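Local coordinates for protein DNA polymerase (Pyrobaculum calidifontis, PDB 5MDN) that probably catalyses template-directed DNA synthesis, adding deoxyribonucleotides from their 5'-triphosphates to a growing strand with release of diphosphate, as a family B DNA polymerase, at residues D107-I113 / E387-R392. Numbering follows the deposited sequence.
Sequences DVYEADI and EVAPNR
Asn391 and Glu110 carry the two hydrogen bonds that join these segments. Asn391 ND2 donates to Val108 O at 2.9 Å. The N-H points well at its acceptor (160°), and the oxygen lies close to the plane of the amide. Val108 N donates to Asp107 OD1, so both backbone polar atoms of Val108 have partners. The Asn391 amide runs nearly parallel to the Tyr109 ring, with 13° between the planes. Asn391 ND2 stands 3.3 Å from Tyr109 CD1, in an oblique approach.

In the second bond the roles of side chain and backbone are exchanged; the donor again comes from 387-392. Ala389 N donates to Glu110 OE2 at 2.9 Å, and the carboxylate accepts it through its anti lone pair. Beyond CG the Glu110 chain is extended (chi2 -167°), which carries the carboxylate across to the backbone of 387-392. Its other oxygen, OE1, forms a salt bridge with Arg118, so both oxygens of this buried acid have partners.

Tyr109 supplies the apolar part. Tyr109 CB packs on Val388 CG1 at 3.7 Å, and Phe81 of strand 77-86 touches both side chains. The phenol OH is hydrogen-bonded to Lys45.

Asp112 faces Arg392 in a salt bridge between OD1 and NH1, but the two atoms are modelled too close for their exact placement to be trusted.

The contact joins the end of strand 105-109, in a four-stranded antiparallel sheet consistent with the N-terminal domain, to the loop leading into strand 404-406 of the palm sheet. It lies away from the magnesium sites. Two side-chain-to-backbone bonds, both with donors from the loop, fix 387-392 against the strand end, and Arg118 probably balances the negative charge of Glu110.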
loop_
_atom_site.group_PDB
_atom_site.type_symbol
_atom_site.label_atom_id
_atom_site.label_comp_id
_atom_site.label_asym_id
_atom_site.label_seq_id
_atom_site.Cartn_x
_atom_site.Cartn_y
_atom_site.Cartn_z
ATOM N N ASP A 107 30.552 16.212 -1.637
ATOM C CA ASP A 107 29.281 15.532 -1.849
ATOM C C ASP A 107 28.140 16.456 -1.448
ATOM O O ASP A 107 28.315 17.380 -0.651
ATOM C CB ASP A 107 29.218 14.220 -1.060
ATOM C CG ASP A 107 28.415 13.149 -1.770
ATOM O OD1 ASP A 107 27.502 13.504 -2.545
ATOM O OD2 ASP A 107 28.696 11.952 -1.550
ATOM N N VAL A 108 26.956 16.169 -1.987
ATOM C CA VAL A 108 25.759 16.967 -1.747
ATOM C C VAL A 108 24.685 16.071 -1.146
ATOM O O VAL A 108 24.602 14.878 -1.453
ATOM C CB VAL A 108 25.248 17.648 -3.037
ATOM C CG1 VAL A 108 26.239 18.700 -3.507
ATOM C CG2 VAL A 108 25.008 16.614 -4.128
ATOM N N TYR A 109 23.862 16.651 -0.271
ATOM C CA TYR A 109 22.918 15.873 0.516
ATOM C C TYR A 109 21.583 16.596 0.626
ATOM O O TYR A 109 21.524 17.828 0.658
ATOM C CB TYR A 109 23.473 15.586 1.916
ATOM C CG TYR A 109 24.726 14.741 1.902
ATOM C CD1 TYR A 109 24.658 13.366 1.718
ATOM C CD2 TYR A 109 25.978 15.320 2.057
ATOM C CE1 TYR A 109 25.803 12.591 1.697
ATOM C CE2 TYR A 109 27.128 14.554 2.039
ATOM C CZ TYR A 109 27.034 13.190 1.858
ATOM O OH TYR A 109 28.174 12.421 1.839
ATOM N N GLU A 110 20.510 15.801 0.683
ATOM C CA GLU A 110 19.141 16.289 0.881
ATOM C C GLU A 110 18.705 17.258 -0.214
ATOM O O GLU A 110 17.942 18.194 0.040
ATOM C CB GLU A 110 18.968 16.935 2.259
ATOM C CG GLU A 110 19.326 16.029 3.422
ATOM C CD GLU A 110 18.844 16.576 4.751
ATOM O OE1 GLU A 110 18.069 17.555 4.746
ATOM O OE2 GLU A 110 19.238 16.024 5.800
ATOM N N ALA A 111 19.175 17.047 -1.438
ATOM C CA ALA A 111 18.776 17.881 -2.562
ATOM C C ALA A 111 17.499 17.406 -3.244
ATOM O O ALA A 111 16.929 18.155 -4.045
ATOM C CB ALA A 111 19.906 17.949 -3.591
ATOM N N ASP A 112 17.038 16.190 -2.953
ATOM C CA ASP A 112 15.897 15.593 -3.637
ATOM C C ASP A 112 14.672 15.470 -2.734
ATOM O O ASP A 112 13.843 14.577 -2.927
ATOM C CB ASP A 112 16.273 14.226 -4.202
ATOM C CG ASP A 112 16.687 13.246 -3.123
ATOM O OD1 ASP A 112 17.274 13.687 -2.112
ATOM O OD2 ASP A 112 16.421 12.037 -3.286
ATOM N N ILE A 113 14.538 16.349 -1.747
ATOM C CA ILE A 113 13.394 16.316 -0.841
ATOM C C ILE A 113 12.342 17.270 -1.394
ATOM O O ILE A 113 12.609 18.464 -1.574
ATOM C CB ILE A 113 13.793 16.698 0.595
ATOM C CG1 ILE A 113 14.420 15.515 1.353
ATOM C CG2 ILE A 113 12.590 17.225 1.369
ATOM C CD1 ILE A 113 15.697 14.963 0.760
ATOM N N GLU A 387 20.634 15.678 12.262
ATOM C CA GLU A 387 21.373 14.729 11.442
ATOM C C GLU A 387 21.074 14.966 9.971
ATOM O O GLU A 387 19.905 15.034 9.574
ATOM C CB GLU A 387 21.017 13.289 11.818
ATOM C CG GLU A 387 22.123 12.287 11.535
ATOM C CD GLU A 387 22.911 11.931 12.779
ATOM O OE1 GLU A 387 22.351 12.061 13.888
ATOM O OE2 GLU A 387 24.088 11.530 12.650
ATOM N N VAL A 388 22.126 15.091 9.169
ATOM C CA VAL A 388 21.980 15.171 7.720
ATOM C C VAL A 388 21.723 13.774 7.174
ATOM O O VAL A 388 22.342 12.794 7.606
ATOM C CB VAL A 388 23.233 15.809 7.092
ATOM C CG1 VAL A 388 23.315 15.506 5.603
ATOM C CG2 VAL A 388 23.228 17.313 7.325
ATOM N N ALA A 389 20.803 13.678 6.220
ATOM C CA ALA A 389 20.402 12.388 5.683
ATOM C C ALA A 389 21.391 11.913 4.619
ATOM O O ALA A 389 21.855 12.711 3.800
ATOM C CB ALA A 389 19.002 12.470 5.084
ATOM N N PRO A 390 21.735 10.624 4.616
ATOM C CA PRO A 390 22.541 10.075 3.515
ATOM C C PRO A 390 21.791 10.097 2.190
ATOM O O PRO A 390 20.660 10.588 2.112
ATOM C CB PRO A 390 22.843 8.641 3.972
ATOM C CG PRO A 390 22.576 8.628 5.445
ATOM C CD PRO A 390 21.498 9.635 5.680
ATOM N N ASN A 391 22.403 9.558 1.141
ATOM C CA ASN A 391 21.846 9.590 -0.203
ATOM C C ASN A 391 21.311 8.225 -0.614
ATOM O O ASN A 391 21.592 7.199 0.009
ATOM C CB ASN A 391 22.890 10.082 -1.210
ATOM C CG ASN A 391 23.166 11.561 -1.075
ATOM O OD1 ASN A 391 22.255 12.355 -0.829
ATOM N ND2 ASN A 391 24.425 11.946 -1.244
ATOM N N ARG A 392 20.523 8.234 -1.687
ATOM C CA ARG A 392 19.801 7.065 -2.164
ATOM C C ARG A 392 20.386 6.582 -3.482
ATOM O O ARG A 392 21.090 7.315 -4.183
ATOM C CB ARG A 392 18.310 7.367 -2.373
ATOM C CG ARG A 392 17.612 8.065 -1.227
ATOM C CD ARG A 392 17.742 9.584 -1.284
ATOM N NE ARG A 392 18.328 10.104 -0.051
ATOM C CZ ARG A 392 18.135 11.332 0.417
ATOM N NH1 ARG A 392 17.364 12.183 -0.244
ATOM N NH2 ARG A 392 18.707 11.706 1.553
#